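Local coordinates for uncharacterized protein YhfS (Escherichia coli, PDB 4J8L), which is of unknown function but carries pyridoxal 5'-phosphate covalently bound to a lysine, and may have cysteine synthase activity, at residues H64-A69 with V207-V212; V165-D170 with G186-T191. One frame throughout, in Å; residues are numbered along the deposited sequence.

Contact 1 (H64-A69 with V207-V212); sequences HAQAAA and VGDADV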
ATOM      1  N   HIS A  64      -5.672 -11.786  10.657  1.00 16.53           N
ATOM      2  CA  HIS A  64      -6.926 -11.965  11.388  1.00 19.10           C
ATOM      3  C   HIS A  64      -8.121 -12.104  10.459  1.00 21.32           C
ATOM      4  O   HIS A  64      -9.182 -11.517  10.682  1.00 20.90           O
ATOM      5  CB  HIS A  64      -7.107 -10.823  12.388  1.00 20.68           C
ATOM      6  CG  HIS A  64      -5.935 -10.652  13.302  1.00 18.85           C
ATOM      7  ND1 HIS A  64      -4.930  -9.740  13.065  1.00 22.93           N
ATOM      8  CD2 HIS A  64      -5.582 -11.313  14.431  1.00 23.66           C
ATOM      9  CE1 HIS A  64      -4.021  -9.829  14.020  1.00 23.96           C
ATOM     10  NE2 HIS A  64      -4.398 -10.773  14.864  1.00 25.44           N
ATOM     11  N   ALA A  65      -7.929 -12.900   9.414  1.00 19.70           N
ATOM     12  CA  ALA A  65      -8.937 -13.102   8.391  1.00 18.57           C
ATOM     13  C   ALA A  65      -9.246 -14.583   8.245  1.00 19.47           C
ATOM     14  O   ALA A  65      -8.493 -15.438   8.712  1.00 18.68           O
ATOM     15  CB  ALA A  65      -8.459 -12.527   7.059  1.00 18.60           C
ATOM     16  N   GLN A  66     -10.366 -14.880   7.601  1.00 18.06           N
ATOM     17  CA  GLN A  66     -10.770 -16.256   7.385  1.00 19.15           C
ATOM     18  C   GLN A  66      -9.898 -16.960   6.352  1.00 22.20           C
ATOM     19  O   GLN A  66      -9.617 -18.158   6.478  1.00 22.52           O
ATOM     20  CB  GLN A  66     -12.215 -16.288   6.931  1.00 18.26           C
ATOM     21  CG  GLN A  66     -13.182 -15.873   8.020  1.00 22.40           C
ATOM     22  CD  GLN A  66     -14.621 -15.941   7.578  1.00 25.14           C
ATOM     23  OE1 GLN A  66     -14.917 -15.931   6.387  1.00 23.86           O
ATOM     24  NE2 GLN A  66     -15.531 -16.027   8.542  1.00 32.33           N
ATOM     25  N   ALA A  67      -9.478 -16.216   5.335  1.00 18.29           N
ATOM     26  CA  ALA A  67      -8.826 -16.822   4.183  1.00 17.44           C
ATOM     27  C   ALA A  67      -7.974 -15.817   3.411  1.00 19.68           C
ATOM     28  O   ALA A  67      -8.061 -14.608   3.630  1.00 19.13           O
ATOM     29  CB  ALA A  67      -9.867 -17.439   3.263  1.00 17.53           C
ATOM     30  N   ALA A  68      -7.143 -16.330   2.509  1.00 16.37           N
ATOM     31  CA  ALA A  68      -6.362 -15.473   1.625  1.00 15.66           C
ATOM     32  C   ALA A  68      -6.066 -16.160   0.299  1.00 20.12           C
ATOM     33  O   ALA A  68      -6.076 -17.386   0.201  1.00 16.34           O
ATOM     34  CB  ALA A  68      -5.058 -15.042   2.299  1.00 15.09           C
ATOM     35  N   ALA A  69      -5.815 -15.359  -0.731  1.00 16.27           N
ATOM     36  CA  ALA A  69      -5.380 -15.891  -2.015  1.00 15.46           C
ATOM     37  C   ALA A  69      -4.283 -15.015  -2.578  1.00 16.31           C
ATOM     38  O   ALA A  69      -4.417 -13.793  -2.607  1.00 16.47           O
ATOM     39  CB  ALA A  69      -6.546 -15.961  -2.999  1.00 18.27           C
ATOM     40  N   VAL A 207      -6.957 -10.748   1.061  1.00 15.98           N
ATOM     41  CA  VAL A 207      -7.044 -11.362   2.384  1.00 15.84           C
ATOM     42  C   VAL A 207      -8.374 -10.965   3.017  1.00 16.12           C
ATOM     43  O   VAL A 207      -8.692  -9.784   3.097  1.00 17.54           O
ATOM     44  CB  VAL A 207      -5.888 -10.880   3.298  1.00 16.23           C
ATOM     45  CG1 VAL A 207      -5.940 -11.598   4.650  1.00 17.30           C
ATOM     46  CG2 VAL A 207      -4.512 -11.092   2.628  1.00 16.86           C
ATOM     47  N   GLY A 208      -9.161 -11.940   3.454  1.00 17.16           N
ATOM     48  CA  GLY A 208     -10.420 -11.612   4.099  1.00 20.13           C
ATOM     49  C   GLY A 208     -11.396 -12.763   4.207  1.00 18.18           C
ATOM     50  O   GLY A 208     -11.008 -13.892   4.475  1.00 18.59           O
ATOM     51  N   ASP A 209     -12.670 -12.464   3.988  1.00 18.92           N
ATOM     52  CA  ASP A 209     -13.745 -13.437   4.184  1.00 19.97           C
ATOM     53  C   ASP A 209     -13.667 -14.609   3.209  1.00 19.79           C
ATOM     54  O   ASP A 209     -13.403 -14.428   2.016  1.00 19.14           O
ATOM     55  CB  ASP A 209     -15.105 -12.743   4.055  1.00 20.88           C
ATOM     56  CG  ASP A 209     -15.358 -11.736   5.163  1.00 23.80           C
ATOM     57  OD1 ASP A 209     -14.578 -11.679   6.140  1.00 23.60           O
ATOM     58  OD2 ASP A 209     -16.362 -11.003   5.064  1.00 24.91           O
ATOM     59  N   ALA A 210     -13.920 -15.809   3.727  1.00 20.70           N
ATOM     60  CA  ALA A 210     -13.838 -17.037   2.944  1.00 21.52           C
ATOM     61  C   ALA A 210     -14.761 -17.062   1.723  1.00 20.77           C
ATOM     62  O   ALA A 210     -14.374 -17.559   0.664  1.00 22.39           O
ATOM     63  CB  ALA A 210     -14.109 -18.255   3.838  1.00 21.47           C
ATOM     64  N   ASP A 211     -15.981 -16.546   1.858  1.00 22.13           N
ATOM     65  CA  ASP A 211     -16.884 -16.578   0.709  1.00 24.52           C
ATOM     66  C   ASP A 211     -16.301 -15.775  -0.465  1.00 22.40           C
ATOM     67  O   ASP A 211     -16.368 -16.207  -1.614  1.00 24.44           O
ATOM     68  CB  ASP A 211     -18.330 -16.183   1.064  1.00 28.36           C
ATOM     69  CG  ASP A 211     -18.462 -14.776   1.633  1.00 29.82           C
ATOM     70  OD1 ASP A 211     -17.455 -14.095   1.886  1.00 29.78           O
ATOM     71  OD2 ASP A 211     -19.617 -14.355   1.854  1.00 33.83           O
ATOM     72  N   VAL A 212     -15.681 -14.642  -0.167  1.00 20.55           N
ATOM     73  CA  VAL A 212     -15.039 -13.855  -1.219  1.00 20.19           C
ATOM     74  C   VAL A 212     -13.799 -14.551  -1.793  1.00 20.45           C
ATOM     75  O   VAL A 212     -13.651 -14.669  -3.012  1.00 19.67           O
ATOM     76  CB  VAL A 212     -14.637 -12.459  -0.722  1.00 19.66           C
ATOM     77  CG1 VAL A 212     -13.965 -11.677  -1.851  1.00 20.12           C
ATOM     78  CG2 VAL A 212     -15.854 -11.727  -0.192  1.00 23.05           C
TER
HETATM   79  O   HOH W   1     -12.173 -12.497   7.324  1.00 22.40           O
HETATM   80  O   HOH W   2     -17.128 -15.927   4.615  1.00 25.51           O
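Ala67 and Gly208 face each other as an antiparallel hydrogen-bonded pair: Ala67 N gives a bent bond to Gly208 O, and Gly208 N returns a straighter one to Ala67 O (2.9 Å, 162° at the hydrogen). Gln66 and Ala67 both lie opposite Gly208, a classic beta bulge where edge strand 67-72 begins. The tight part is apolar and largely buried. Val207, with CG1 anti to its backbone N (chi1 -176°), presses this methyl on Ala65 CB at 3.6 Å and CG2 on Ala68 CB at 4.0 Å, while Phe63 and Cys183 also pack on it. The backbone angles of Gly208 call for glycine, since a CB would jam against the preceding carbonyl O.

The other side is open and wet. Gln66, extended beyond CG, reaches past the bulge and offers OE1, in its carbonyl plane, to Ala210 N (2.8 Å, 171°). Water 2 links OE1 to Asp211 N, and water 1 joins Gln66 N to Asp209 OD1; Asp209 OD2 binds Asn188 ND2. Asp209, at the N-cap position of helix 210-219, makes no capping bond; instead Gln66 OE1 meets the first helical N-H groups from the neighbouring segment, directly and through water.

Contact 2 (V165-D170 with G186-T191); sequences VPALTD and GANVST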
ATOM      1  N   VAL A 165     -23.171  -2.846   3.115  1.00 28.26           N
ATOM      2  CA  VAL A 165     -22.492  -2.705   1.833  1.00 26.00           C
ATOM      3  C   VAL A 165     -21.120  -3.366   1.909  1.00 26.91           C
ATOM      4  O   VAL A 165     -20.284  -2.947   2.703  1.00 28.03           O
ATOM      5  CB  VAL A 165     -22.318  -1.219   1.457  1.00 29.25           C
ATOM      6  CG1 VAL A 165     -21.537  -1.075   0.159  1.00 27.82           C
ATOM      7  CG2 VAL A 165     -23.673  -0.540   1.345  1.00 33.71           C
ATOM      8  N   PRO A 166     -20.894  -4.415   1.097  1.00 27.99           N
ATOM      9  CA  PRO A 166     -19.601  -5.113   1.110  1.00 26.53           C
ATOM     10  C   PRO A 166     -18.479  -4.146   0.770  1.00 25.38           C
ATOM     11  O   PRO A 166     -18.645  -3.318  -0.131  1.00 23.13           O
ATOM     12  CB  PRO A 166     -19.751  -6.151  -0.002  1.00 24.74           C
ATOM     13  CG  PRO A 166     -21.225  -6.358  -0.139  1.00 24.46           C
ATOM     14  CD  PRO A 166     -21.836  -5.016   0.137  1.00 27.11           C
ATOM     15  N   ALA A 167     -17.357  -4.240   1.479  1.00 20.20           N
ATOM     16  CA  ALA A 167     -16.283  -3.276   1.303  1.00 19.72           C
ATOM     17  C   ALA A 167     -14.938  -3.937   1.039  1.00 20.18           C
ATOM     18  O   ALA A 167     -14.550  -4.889   1.720  1.00 19.53           O
ATOM     19  CB  ALA A 167     -16.188  -2.355   2.510  1.00 25.67           C
ATOM     20  N   LEU A 168     -14.237  -3.410   0.042  1.00 16.53           N
ATOM     21  CA  LEU A 168     -12.870  -3.824  -0.250  1.00 17.01           C
ATOM     22  C   LEU A 168     -11.929  -2.682   0.089  1.00 18.93           C
ATOM     23  O   LEU A 168     -12.215  -1.530  -0.228  1.00 18.49           O
ATOM     24  CB  LEU A 168     -12.743  -4.156  -1.734  1.00 19.21           C
ATOM     25  CG  LEU A 168     -11.370  -4.528  -2.292  1.00 15.85           C
ATOM     26  CD1 LEU A 168     -11.561  -5.523  -3.417  1.00 20.25           C
ATOM     27  CD2 LEU A 168     -10.603  -3.296  -2.800  1.00 16.81           C
ATOM     28  N   THR A 169     -10.800  -2.991   0.719  1.00 14.65           N
ATOM     29  CA  THR A 169      -9.794  -1.964   0.931  1.00 16.53           C
ATOM     30  C   THR A 169      -8.569  -2.170   0.053  1.00 17.24           C
ATOM     31  O   THR A 169      -8.115  -3.294  -0.176  1.00 18.62           O
ATOM     32  CB  THR A 169      -9.355  -1.856   2.403  1.00 17.22           C
ATOM     33  OG1 THR A 169      -8.948  -3.147   2.878  1.00 17.82           O
ATOM     34  CG2 THR A 169     -10.500  -1.328   3.261  1.00 16.66           C
ATOM     35  N   ASP A 170      -8.053  -1.049  -0.434  1.00 15.55           N
ATOM     36  CA  ASP A 170      -6.791  -0.972  -1.153  1.00 14.46           C
ATOM     37  C   ASP A 170      -5.772  -0.562  -0.102  1.00 13.87           C
ATOM     38  O   ASP A 170      -5.705   0.598   0.290  1.00 17.92           O
ATOM     39  CB  ASP A 170      -6.934   0.107  -2.239  1.00 14.01           C
ATOM     40  CG  ASP A 170      -5.628   0.416  -2.972  1.00 15.26           C
ATOM     41  OD1 ASP A 170      -4.544  -0.031  -2.549  1.00 15.74           O
ATOM     42  OD2 ASP A 170      -5.692   1.148  -3.979  1.00 15.17           O
ATOM     43  N   GLY A 186     -12.762  -4.173   9.657  1.00 23.22           N
ATOM     44  CA  GLY A 186     -14.114  -4.098   9.137  1.00 25.53           C
ATOM     45  C   GLY A 186     -14.363  -4.442   7.679  1.00 26.95           C
ATOM     46  O   GLY A 186     -15.509  -4.668   7.290  1.00 25.53           O
ATOM     47  N   ALA A 187     -13.315  -4.476   6.867  1.00 22.39           N
ATOM     48  CA  ALA A 187     -13.474  -4.762   5.443  1.00 22.63           C
ATOM     49  C   ALA A 187     -13.734  -6.242   5.186  1.00 20.84           C
ATOM     50  O   ALA A 187     -13.267  -7.117   5.934  1.00 22.14           O
ATOM     51  CB  ALA A 187     -12.237  -4.307   4.655  1.00 18.61           C
ATOM     52  N   ASN A 188     -14.469  -6.528   4.121  1.00 20.13           N
ATOM     53  CA  ASN A 188     -14.672  -7.912   3.720  1.00 19.96           C
ATOM     54  C   ASN A 188     -13.415  -8.521   3.122  1.00 19.67           C
ATOM     55  O   ASN A 188     -13.144  -9.687   3.343  1.00 20.11           O
ATOM     56  CB  ASN A 188     -15.861  -8.042   2.781  1.00 21.22           C
ATOM     57  CG  ASN A 188     -17.131  -7.585   3.434  1.00 24.91           C
ATOM     58  OD1 ASN A 188     -17.520  -6.427   3.306  1.00 24.62           O
ATOM     59  ND2 ASN A 188     -17.755  -8.475   4.197  1.00 29.96           N
ATOM     60  N   VAL A 189     -12.654  -7.727   2.372  1.00 18.10           N
ATOM     61  CA  VAL A 189     -11.320  -8.145   1.938  1.00 17.03           C
ATOM     62  C   VAL A 189     -10.370  -6.965   1.873  1.00 17.14           C
ATOM     63  O   VAL A 189     -10.772  -5.848   1.507  1.00 18.78           O
ATOM     64  CB  VAL A 189     -11.303  -8.836   0.544  1.00 21.53           C
ATOM     65  CG1 VAL A 189     -11.833 -10.271   0.619  1.00 24.30           C
ATOM     66  CG2 VAL A 189     -12.070  -8.015  -0.489  1.00 24.12           C
ATOM     67  N   SER A 190      -9.122  -7.234   2.252  1.00 15.89           N
ATOM     68  CA  SER A 190      -7.984  -6.352   2.008  1.00 15.23           C
ATOM     69  C   SER A 190      -7.285  -6.764   0.726  1.00 18.17           C
ATOM     70  O   SER A 190      -7.339  -7.926   0.332  1.00 16.42           O
ATOM     71  CB  SER A 190      -6.970  -6.460   3.149  1.00 15.02           C
ATOM     72  OG  SER A 190      -7.266  -5.582   4.219  1.00 19.49           O
ATOM     73  N   THR A 191      -6.611  -5.818   0.076  1.00 15.62           N
ATOM     74  CA  THR A 191      -5.801  -6.161  -1.085  1.00 13.84           C
ATOM     75  C   THR A 191      -4.470  -5.428  -1.009  1.00 16.42           C
ATOM     76  O   THR A 191      -4.401  -4.300  -0.526  1.00 15.52           O
ATOM     77  CB  THR A 191      -6.478  -5.765  -2.413  1.00 16.64           C
ATOM     78  OG1 THR A 191      -6.639  -4.341  -2.464  1.00 17.02           O
ATOM     79  CG2 THR A 191      -7.819  -6.437  -2.589  1.00 16.05           C
TER
HETATM   80  O   HOH W   3     -19.196  -4.104   4.933  1.00 26.43           O
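Asn188 turns its side chain back on strand 167-170: OD1 accepts from Ala167 N at 2.9 Å, a nearly straight bond (165°) with the donor tilted from the carbonyl plane. CG sits anti to the carbonyl carbon (chi1 -61°), which swings the amide toward the N-terminal end of the neighbouring strand. Ala167 O accepts from Asn188 N and, weakly, from Val189 N. With an alanine at Asn188 the N-H of Ala167 would probably lose its acceptor and the carboxylate of Asp209 the ND2 that meets it.

Backbone bonds carry the register onward. Thr169 N donates to Val189 O at 3.0 Å, and Thr169 O receives a weak bond from Thr191 N together with one from Thr191 OG1 (2.9 Å), which approaches tilted from the carbonyl plane. The pairs Leu168-Val189, Thr169-Ser190 and Asp170-Thr191 are parallel, the strand axes 22° apart, at the middle of the seven-stranded mixed sheet of a PLP-dependent aminotransferase-like fold. Asp170, its OD1 hydrogen-bonded to Asn172 ND2, has OD2 close to the pyridine N1 of the cofactor carried by the lysine at position 196, consistent with the aspartate found there in this fold.

Apolar contacts divide between the two faces. On the face of Leu168, Val189 and Thr191, which helix 74-86 covers, Leu168 CD1 touches Val189 CG2 and Thr191 CG2, each at 3.9 Å; its side chain runs obliquely to that of Val189 and about perpendicular to that of Thr191. On the other face Thr169 CG2 meets Ala187 CB at 3.7 Å, with Leu157 of helix 153-162 also against Thr169.

The buried hydroxyls there share one acceptor: Thr169 OG1 and Ser190 OG both hydrogen-bond to Asp171 OD2.

How the contacts relate
From the N terminus, the chain lays down 64-69 at the start of strand 67-72, an edge of the seven-stranded sheet, then builds most of that sheet before 165-170. Contact 2 closes a short loop of 15 residues back to 186-191. The chain runs on through strand 189-193 and past the cofactor-bearing lysine to strand 203-208, where 207-212 closes contact 1, a far longer loop that encloses contact 2. Strands 203-208 and 189-193 are sheet neighbours, so the contacts touch: Ser190 N with Val207 O and Asp209 N with Asn188 O probably hydrogen-bond, and Val212 packs on Val189. Together they tie the edge strand to the sheet's centre.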